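PDB 5TXC: lasso peptide isopeptidase AtxE2 from Asticcacaulis excentricus, which hydrolyses the isopeptide bond of the lasso peptides astexin-2 and astexin-3, recognising their knotted shape and converting them to linear peptides. Local coordinates for residues Glu366-Pro371 with Gly442-Gly447; Pro400-Leu405 with Asp418-Pro423; Ile435-Ser440 with Leu465-Pro470. All blocks are in the same frame, centred on the assembly; numbering follows the deposited sequence.

Contact 1 (Glu366-Pro371 with Gly442-Gly447)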
loop_
_atom_site.group_PDB
_atom_site.type_symbol
_atom_site.label_atom_id
_atom_site.label_comp_id
_atom_site.label_asym_id
_atom_site.label_seq_id
_atom_site.Cartn_x
_atom_site.Cartn_y
_atom_site.Cartn_z
ATOM N N GLU A 366 11.890 5.461 5.071
ATOM C CA GLU A 366 11.977 4.415 4.068
ATOM C C GLU A 366 12.616 5.019 2.833
ATOM O O GLU A 366 12.361 6.187 2.515
ATOM C CB GLU A 366 10.568 3.909 3.770
ATOM C CG GLU A 366 10.427 2.740 2.922
ATOM C CD GLU A 366 8.954 2.433 2.691
ATOM O OE1 GLU A 366 8.112 2.897 3.505
ATOM O OE2 GLU A 366 8.643 1.753 1.689
ATOM N N SER A 367 13.427 4.226 2.136
ATOM C CA SER A 367 14.188 4.742 1.012
ATOM C C SER A 367 14.564 3.563 0.112
ATOM O O SER A 367 14.447 2.412 0.530
ATOM C CB SER A 367 15.392 5.507 1.540
ATOM O OG SER A 367 16.189 5.969 0.505
ATOM N N ALA A 368 15.010 3.857 -1.127
ATOM C CA ALA A 368 15.131 2.811 -2.153
ATOM C C ALA A 368 15.891 1.590 -1.651
ATOM O O ALA A 368 15.460 0.452 -1.850
ATOM C CB ALA A 368 15.777 3.343 -3.436
ATOM N N LEU A 369 17.004 1.806 -0.967
ATOM C CA LEU A 369 17.784 0.712 -0.405
ATOM C C LEU A 369 17.688 0.635 1.111
ATOM O O LEU A 369 18.500 -0.044 1.742
ATOM C CB LEU A 369 19.248 0.821 -0.843
ATOM C CG LEU A 369 19.451 0.623 -2.352
ATOM C CD1 LEU A 369 20.894 0.914 -2.795
ATOM C CD2 LEU A 369 19.021 -0.815 -2.745
ATOM N N GLN A 370 16.692 1.281 1.704
ATOM C CA GLN A 370 16.539 1.338 3.158
ATOM C C GLN A 370 15.124 0.895 3.492
ATOM O O GLN A 370 14.166 1.638 3.218
ATOM C CB GLN A 370 16.799 2.757 3.677
ATOM C CG GLN A 370 16.432 3.013 5.148
ATOM C CD GLN A 370 17.375 2.292 6.077
ATOM O OE1 GLN A 370 18.574 2.565 6.087
ATOM N NE2 GLN A 370 16.855 1.340 6.831
ATOM N N PRO A 371 14.924 -0.272 4.065
ATOM C CA PRO A 371 13.570 -0.647 4.482
ATOM C C PRO A 371 13.106 0.247 5.626
ATOM O O PRO A 371 13.906 0.905 6.296
ATOM C CB PRO A 371 13.716 -2.109 4.938
ATOM C CG PRO A 371 15.034 -2.565 4.389
ATOM C CD PRO A 371 15.906 -1.352 4.259
ATOM N N GLY A 442 9.333 4.573 -1.459
ATOM C CA GLY A 442 10.238 4.088 -0.443
ATOM C C GLY A 442 11.084 2.916 -0.880
ATOM O O GLY A 442 11.746 2.948 -1.922
ATOM N N PHE A 443 11.044 1.865 -0.078
ATOM C CA PHE A 443 11.977 0.760 -0.217
ATOM C C PHE A 443 11.661 -0.085 -1.450
ATOM O O PHE A 443 10.510 -0.420 -1.712
ATOM C CB PHE A 443 11.927 -0.099 1.058
ATOM C CG PHE A 443 12.731 -1.355 0.961
ATOM C CD1 PHE A 443 14.059 -1.299 0.579
ATOM C CD2 PHE A 443 12.146 -2.596 1.221
ATOM C CE1 PHE A 443 14.830 -2.480 0.467
ATOM C CE2 PHE A 443 12.893 -3.769 1.123
ATOM C CZ PHE A 443 14.249 -3.712 0.744
ATOM N N LEU A 444 12.694 -0.449 -2.199
ATOM C CA LEU A 444 12.519 -1.362 -3.323
ATOM C C LEU A 444 12.254 -2.781 -2.814
ATOM O O LEU A 444 13.177 -3.569 -2.586
ATOM C CB LEU A 444 13.750 -1.313 -4.241
ATOM C CG LEU A 444 14.011 0.048 -4.901
ATOM C CD1 LEU A 444 15.433 0.120 -5.390
ATOM C CD2 LEU A 444 13.011 0.379 -6.051
ATOM N N ARG A 445 10.978 -3.106 -2.630
ATOM C CA ARG A 445 10.570 -4.369 -2.056
ATOM C C ARG A 445 9.934 -5.203 -3.152
ATOM O O ARG A 445 10.648 -5.906 -3.891
ATOM C CB ARG A 445 9.617 -4.105 -0.886
ATOM C CG ARG A 445 9.344 -5.286 0.019
ATOM C CD ARG A 445 8.784 -4.788 1.366
ATOM N NE ARG A 445 9.028 -5.855 2.314
ATOM C CZ ARG A 445 9.573 -5.765 3.519
ATOM N NH1 ARG A 445 9.933 -4.605 4.060
ATOM N NH2 ARG A 445 9.727 -6.891 4.196
ATOM N N GLY A 446 8.610 -5.159 -3.326
ATOM C CA GLY A 446 7.956 -5.982 -4.323
ATOM C C GLY A 446 6.946 -5.241 -5.176
ATOM O O GLY A 446 6.076 -5.880 -5.765
ATOM N N GLY A 447 7.042 -3.907 -5.269
ATOM C CA GLY A 447 5.980 -3.188 -5.961
ATOM C C GLY A 447 4.668 -3.199 -5.183
ATOM O O GLY A 447 4.616 -3.578 -4.020
HETATM O O HOH W 1 8.532 -0.399 -0.272
#

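Contact 2 (Pro400-Leu405 with Asp418-Pro423)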
loop_
_atom_site.group_PDB
_atom_site.type_symbol
_atom_site.label_atom_id
_atom_site.label_comp_id
_atom_site.label_asym_id
_atom_site.label_seq_id
_atom_site.Cartn_x
_atom_site.Cartn_y
_atom_site.Cartn_z
ATOM N N PRO A 400 22.217 -4.232 -5.396
ATOM C CA PRO A 400 22.028 -3.696 -6.747
ATOM C C PRO A 400 22.324 -2.207 -6.750
ATOM O O PRO A 400 22.302 -1.574 -5.699
ATOM C CB PRO A 400 20.545 -3.973 -7.034
ATOM C CG PRO A 400 20.235 -5.191 -6.180
ATOM C CD PRO A 400 21.068 -5.022 -4.924
ATOM N N LYS A 401 22.608 -1.647 -7.917
ATOM C CA LYS A 401 22.863 -0.228 -8.049
ATOM C C LYS A 401 21.556 0.441 -8.471
ATOM O O LYS A 401 20.829 -0.095 -9.313
ATOM C CB LYS A 401 23.999 -0.024 -9.059
ATOM C CG LYS A 401 24.739 1.283 -9.002
ATOM C CD LYS A 401 25.279 1.670 -10.372
ATOM C CE LYS A 401 25.434 3.158 -10.453
ATOM N NZ LYS A 401 26.491 3.574 -9.469
ATOM N N VAL A 402 21.220 1.566 -7.843
ATOM C CA VAL A 402 19.949 2.254 -8.067
ATOM C C VAL A 402 20.203 3.641 -8.647
ATOM O O VAL A 402 21.132 4.336 -8.226
ATOM C CB VAL A 402 19.125 2.363 -6.769
ATOM C CG1 VAL A 402 17.797 3.076 -7.037
ATOM C CG2 VAL A 402 18.900 0.982 -6.189
ATOM N N GLU A 403 19.392 4.026 -9.636
ATOM C CA GLU A 403 19.491 5.316 -10.308
ATOM C C GLU A 403 18.096 5.839 -10.638
ATOM O O GLU A 403 17.280 5.113 -11.212
ATOM C CB GLU A 403 20.327 5.150 -11.570
ATOM C CG GLU A 403 20.809 6.371 -12.291
ATOM C CD GLU A 403 21.558 5.939 -13.550
ATOM O OE1 GLU A 403 22.229 4.863 -13.527
ATOM O OE2 GLU A 403 21.417 6.625 -14.588
ATOM N N ARG A 404 17.813 7.091 -10.316
ATOM C CA ARG A 404 16.494 7.636 -10.608
ATOM C C ARG A 404 16.416 8.151 -12.052
ATOM O O ARG A 404 17.337 8.809 -12.538
ATOM C CB ARG A 404 16.148 8.725 -9.592
ATOM C CG ARG A 404 14.777 9.333 -9.774
ATOM C CD ARG A 404 14.104 9.747 -8.451
ATOM N NE ARG A 404 13.750 8.555 -7.707
ATOM C CZ ARG A 404 12.940 8.528 -6.660
ATOM N NH1 ARG A 404 12.384 9.644 -6.200
ATOM N NH2 ARG A 404 12.672 7.372 -6.092
ATOM N N LEU A 405 15.369 7.744 -12.772
ATOM C CA LEU A 405 15.079 8.192 -14.134
ATOM C C LEU A 405 14.034 9.292 -14.090
ATOM O O LEU A 405 13.072 9.211 -13.316
ATOM C CB LEU A 405 14.528 7.056 -14.990
ATOM C CG LEU A 405 15.399 5.816 -14.944
ATOM C CD1 LEU A 405 14.658 4.680 -15.591
ATOM C CD2 LEU A 405 16.705 6.113 -15.657
ATOM N N ASP A 418 12.729 4.516 -10.920
ATOM C CA ASP A 418 14.064 4.078 -10.517
ATOM C C ASP A 418 14.527 2.903 -11.371
ATOM O O ASP A 418 13.758 1.975 -11.647
ATOM C CB ASP A 418 14.066 3.695 -9.044
ATOM C CG ASP A 418 13.812 4.899 -8.140
ATOM O OD1 ASP A 418 14.629 5.833 -8.129
ATOM O OD2 ASP A 418 12.762 4.927 -7.472
ATOM N N LEU A 419 15.784 2.951 -11.785
ATOM C CA LEU A 419 16.426 1.882 -12.526
ATOM C C LEU A 419 17.285 1.103 -11.555
ATOM O O LEU A 419 18.081 1.697 -10.827
ATOM C CB LEU A 419 17.296 2.430 -13.655
ATOM C CG LEU A 419 18.190 1.438 -14.436
ATOM C CD1 LEU A 419 17.377 0.471 -15.326
ATOM C CD2 LEU A 419 19.252 2.176 -15.252
ATOM N N VAL A 420 17.085 -0.211 -11.501
ATOM C CA VAL A 420 17.836 -1.068 -10.591
ATOM C C VAL A 420 18.691 -1.987 -11.454
ATOM O O VAL A 420 18.170 -2.666 -12.345
ATOM C CB VAL A 420 16.899 -1.854 -9.652
ATOM C CG1 VAL A 420 17.687 -2.633 -8.601
ATOM C CG2 VAL A 420 15.933 -0.915 -8.948
ATOM N N LEU A 421 20.000 -1.977 -11.221
ATOM C CA LEU A 421 20.911 -2.760 -12.032
ATOM C C LEU A 421 21.601 -3.832 -11.196
ATOM O O LEU A 421 21.869 -3.614 -10.008
ATOM C CB LEU A 421 21.974 -1.886 -12.711
ATOM C CG LEU A 421 21.561 -0.945 -13.853
ATOM C CD1 LEU A 421 22.743 -0.099 -14.264
ATOM C CD2 LEU A 421 20.991 -1.653 -15.069
ATOM N N PRO A 422 21.919 -4.979 -11.800
ATOM C CA PRO A 422 22.575 -6.060 -11.047
ATOM C C PRO A 422 23.847 -5.582 -10.389
ATOM O O PRO A 422 24.570 -4.727 -10.932
ATOM C CB PRO A 422 22.881 -7.112 -12.127
ATOM C CG PRO A 422 21.963 -6.830 -13.229
ATOM C CD PRO A 422 21.693 -5.335 -13.209
ATOM N N PRO A 423 24.195 -6.144 -9.230
ATOM C CA PRO A 423 25.404 -5.696 -8.512
ATOM C C PRO A 423 26.689 -5.579 -9.321
ATOM O O PRO A 423 27.361 -4.546 -9.250
ATOM C CB PRO A 423 25.515 -6.733 -7.400
ATOM C CG PRO A 423 24.064 -7.139 -7.129
ATOM C CD PRO A 423 23.411 -7.137 -8.470
#

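Contact 3 (Ile435-Ser440 with Leu465-Pro470)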
loop_
_atom_site.group_PDB
_atom_site.type_symbol
_atom_site.label_atom_id
_atom_site.label_comp_id
_atom_site.label_asym_id
_atom_site.label_seq_id
_atom_site.Cartn_x
_atom_site.Cartn_y
_atom_site.Cartn_z
ATOM N N ILE A 435 9.734 -4.879 -15.536
ATOM C CA ILE A 435 9.053 -3.676 -15.070
ATOM C C ILE A 435 8.155 -4.050 -13.896
ATOM O O ILE A 435 7.224 -4.861 -14.041
ATOM C CB ILE A 435 8.221 -3.026 -16.185
ATOM C CG1 ILE A 435 9.103 -2.618 -17.371
ATOM C CG2 ILE A 435 7.458 -1.826 -15.644
ATOM C CD1 ILE A 435 8.294 -2.225 -18.673
ATOM N N VAL A 436 8.430 -3.458 -12.734
ATOM C CA VAL A 436 7.651 -3.657 -11.517
ATOM C C VAL A 436 6.933 -2.353 -11.222
ATOM O O VAL A 436 7.568 -1.299 -11.182
ATOM C CB VAL A 436 8.557 -4.056 -10.344
ATOM C CG1 VAL A 436 7.761 -4.144 -9.066
ATOM C CG2 VAL A 436 9.273 -5.341 -10.642
ATOM N N GLN A 437 5.617 -2.410 -11.016
ATOM C CA GLN A 437 4.831 -1.201 -10.770
ATOM C C GLN A 437 4.579 -1.002 -9.282
ATOM O O GLN A 437 4.183 -1.942 -8.577
ATOM C CB GLN A 437 3.509 -1.236 -11.533
ATOM C CG GLN A 437 3.722 -1.206 -13.030
ATOM C CD GLN A 437 2.443 -1.351 -13.810
ATOM O OE1 GLN A 437 1.761 -0.372 -14.081
ATOM N NE2 GLN A 437 2.127 -2.583 -14.206
ATOM N N TYR A 438 4.808 0.228 -8.818
ATOM C CA TYR A 438 4.663 0.617 -7.418
ATOM C C TYR A 438 3.788 1.867 -7.348
ATOM O O TYR A 438 4.083 2.875 -7.995
ATOM C CB TYR A 438 6.047 0.892 -6.771
ATOM C CG TYR A 438 6.040 0.850 -5.260
ATOM C CD1 TYR A 438 5.071 0.115 -4.585
ATOM C CD2 TYR A 438 6.987 1.551 -4.501
ATOM C CE1 TYR A 438 5.036 0.056 -3.203
ATOM C CE2 TYR A 438 6.959 1.513 -3.096
ATOM C CZ TYR A 438 5.976 0.757 -2.451
ATOM O OH TYR A 438 5.910 0.685 -1.065
ATOM N N SER A 439 2.714 1.806 -6.565
ATOM C CA SER A 439 1.825 2.945 -6.402
ATOM C C SER A 439 2.112 3.725 -5.129
ATOM O O SER A 439 1.328 4.609 -4.769
ATOM C CB SER A 439 0.365 2.484 -6.395
ATOM O OG SER A 439 0.143 1.611 -5.304
ATOM N N SER A 440 3.196 3.403 -4.435
ATOM C CA SER A 440 3.641 4.155 -3.270
ATOM C C SER A 440 5.129 4.456 -3.458
ATOM O O SER A 440 5.662 4.372 -4.569
ATOM C CB SER A 440 3.330 3.376 -1.982
ATOM O OG SER A 440 3.594 4.178 -0.842
ATOM N N LEU A 465 12.977 -1.894 -13.767
ATOM C CA LEU A 465 12.373 -0.582 -13.762
ATOM C C LEU A 465 11.304 -0.578 -12.691
ATOM O O LEU A 465 10.329 -1.315 -12.797
ATOM C CB LEU A 465 11.786 -0.254 -15.127
ATOM C CG LEU A 465 11.160 1.125 -15.233
ATOM C CD1 LEU A 465 12.255 2.147 -15.043
ATOM C CD2 LEU A 465 10.574 1.272 -16.629
ATOM N N SER A 466 11.498 0.245 -11.660
ATOM C CA SER A 466 10.491 0.460 -10.627
ATOM C C SER A 466 9.691 1.681 -11.092
ATOM O O SER A 466 10.182 2.812 -11.082
ATOM C CB SER A 466 11.167 0.633 -9.267
ATOM O OG SER A 466 10.248 0.774 -8.209
ATOM N N PHE A 467 8.488 1.437 -11.588
ATOM C CA PHE A 467 7.748 2.406 -12.379
ATOM C C PHE A 467 6.693 3.078 -11.520
ATOM O O PHE A 467 5.859 2.398 -10.923
ATOM C CB PHE A 467 7.088 1.707 -13.578
ATOM C CG PHE A 467 6.091 2.557 -14.316
ATOM C CD1 PHE A 467 6.505 3.622 -15.103
ATOM C CD2 PHE A 467 4.739 2.282 -14.234
ATOM C CE1 PHE A 467 5.593 4.406 -15.793
ATOM C CE2 PHE A 467 3.830 3.056 -14.900
ATOM C CZ PHE A 467 4.266 4.128 -15.699
ATOM N N HIS A 468 6.679 4.405 -11.522
ATOM C CA HIS A 468 5.689 5.184 -10.777
ATOM C C HIS A 468 4.841 5.872 -11.818
ATOM O O HIS A 468 5.337 6.737 -12.545
ATOM C CB HIS A 468 6.368 6.196 -9.859
ATOM C CG HIS A 468 7.151 5.557 -8.756
ATOM N ND1 HIS A 468 6.649 5.400 -7.480
ATOM C CD2 HIS A 468 8.380 4.977 -8.752
ATOM C CE1 HIS A 468 7.544 4.773 -6.733
ATOM N NE2 HIS A 468 8.603 4.505 -7.479
ATOM N N SER A 469 3.595 5.454 -11.946
ATOM C CA SER A 469 2.778 6.026 -13.006
ATOM C C SER A 469 2.567 7.512 -12.730
ATOM O O SER A 469 2.316 7.897 -11.585
ATOM C CB SER A 469 1.443 5.295 -13.154
ATOM O OG SER A 469 0.755 5.276 -11.946
ATOM N N PRO A 470 2.710 8.368 -13.733
ATOM C CA PRO A 470 2.564 9.808 -13.518
ATOM C C PRO A 470 1.102 10.215 -13.392
ATOM O O PRO A 470 0.186 9.470 -13.729
ATOM C CB PRO A 470 3.158 10.402 -14.793
ATOM C CG PRO A 470 2.837 9.354 -15.848
ATOM C CD PRO A 470 2.985 8.034 -15.144
HETATM O O HOH W 2 2.696 3.679 -10.018
#

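Contact 1 (Glu366-Pro371 with Gly442-Gly447)
Pro371 lays its CG over the middle of the Phe443 ring, 3.9 Å from the centroid and only 10° off the ring normal, a CH-pi contact on the face. Arg445 N of the same loop as Phe443 lies against the opposite face, offset toward the rim, while Ser367 O sits at the ring edge, in its plane. With CG of Phe443 anti to its backbone N (chi1 173°), the ring is brought under the proline. The backbone N-H of Phe443 bonds to the Glu366 carboxylate, Phe443 N lying 3.0 Å from Glu366 OE2. That oxygen is met on its anti side, a little out of plane. An extended side chain carries Glu366 this far, with its CG running close beside the backbone of Gly442 and Phe443. A CB on Gly442 would come within 2.3 Å of Glu366 OE2, and the backbone angles there are also ones that a residue with a side chain would find strained. The other oxygen, Glu366 OE1, takes a salt bridge from Arg372 and a hydrogen bond from Gln352, so the buried carboxylate is well satisfied and probably stays charged.

Strand 360-367 belongs to a four-stranded antiparallel sheet, consistent with a blade of the beta-propeller of S9 peptidases, and segment 442-447 is a loop of the hydrolase domain just beyond the catalytically important Tyr438. A type I turn from Ser367 to Gln370 presents the carbonyls to that loop. Ser367 O receives Gln370 N at 2.8 Å within the turn and also faces the CA-H of Phe443, its CA being 3.1 Å away. Ala368 O accepts the nearly straight bond from Leu444 N, at 2.9 Å. Alongside this bond Leu444 CD1 rests 3.8 Å from Ala368 CB, and both side chains touch Val402.

Contact 2 (Pro400-Leu405 with Asp418-Pro423)
Glu403 O takes the shortest bond here, from Leu419 N at 2.7 Å and practically straight (178°), and the CA-H of Asp418 points at the same oxygen. Glu403 N returns a bond to Leu419 O; two residues along, Lys401 and Leu421 form the second hydrogen-bonded pair of this antiparallel hairpin, which edges the mixed sheet of the hydrolase domain.

Of the non-hydrogen-bonded pairs, Val402 with Val420 lies between these two and Arg404 with Asp418 just beyond Glu403-Leu419; all four side chains are on one face. Arg404 bends at chi2 and again at chi3 (-70°) and grips the carboxylate side-on in a bidentate salt bridge of two hydrogen bonds: Arg404 NE lies 2.9 Å from Asp418 OD1, and Arg404 NH2 is 2.8 Å from Asp418 OD2, on that oxygen's syn lone pair. The fit is not flat, since the two planes stand 39° apart; OD1 stays in the guanidinium plane and OD2 is tilted from it. Arg404 NH1 bonds to Asn327 as well.

At the far end Pro400 CB packs against Val420 CG1 at 3.5 Å. On the face of Leu419 and Glu403, Leu419 CB is touched by Leu405 CD1 at 4.0 Å, and the carboxylate of Glu403 turns to Arg513. The salt bridge holds a positive charge against the carboxylate of buried Asp418, which would tend to lower its pKa and keep it ionised.

Contact 3 (Ile435-Ser440 with Leu465-Pro470)
Strands 431-437 and 463-467 are the two parallel strands of a beta-alpha-beta crossover through helix 454-459, and they lie side by side in the central sheet of the hydrolase domain. Val436 N donates to Leu465 O at 2.9 Å, Val436 O accepts Phe467 N at the same length, and Tyr438 N reaches Phe467 O at 3.2 Å, the last rung before the chains part.

On one face Phe467 lies beside two neighbours: its CB meets Ile435 CG2 at 4.1 Å, and the edge of its ring meets Gln437, whose CG is 3.8 Å from Phe467 CD2. Leu503 and Leu506 of helix 494-512 cover Phe467 as well. The Gln437 amide, turned 51° from the phenyl plane, sends NE2 to Thr524 O, beside the elbow of the nucleophile Ser527.

Further along, Tyr438 and His468 run alongside each other, with His468 CE1 4.0 Å from Tyr438 CD2. His468 CG stands anti to its carbonyl carbon (chi1 -66°), which lays the imidazole beside the tyrosine, while Phe416 stacks on it. Replacing His468 by an alanine would remove the ring that touches both aromatics, and is likely to open a gap beside Tyr438 and leave Phe416 without its stacking partner. A water joins the diverging chains, donating to Tyr438 O and accepting from Ser469 N.

Tyr438, which stabilises the alkoxide intermediate, thus lies at the C-terminal side of a central strand, consistent with the oxyanion-hole tyrosine that prolyl oligopeptidase relatives carry at this place in the alpha/beta-hydrolase fold.

Contact 3 is buried in the hydrolase sheet, whereas contacts 1 and 2 are only partly buried, one joining a turn of a probable propeller blade to a hydrolase-domain loop and the other forming an edge hairpin. Contacts 2 and 3 share that sheet, joined by the probable hydrogen bond of Asp418 O with Ser466 N at 2.8 Å. Leu444 of contact 1 links all three by packing, CD1 on Val402 and Val420, CD2 on Ser466 OG. Chemistry follows place: backbone rungs with apolar and aromatic packing in contact 3, rungs plus a salt bridge in contact 2, and one carboxylate-to-backbone and one backbone-to-backbone bond with a CH-pi contact in contact 1, whose Glu366 OE2 approaches Tyr438 OH.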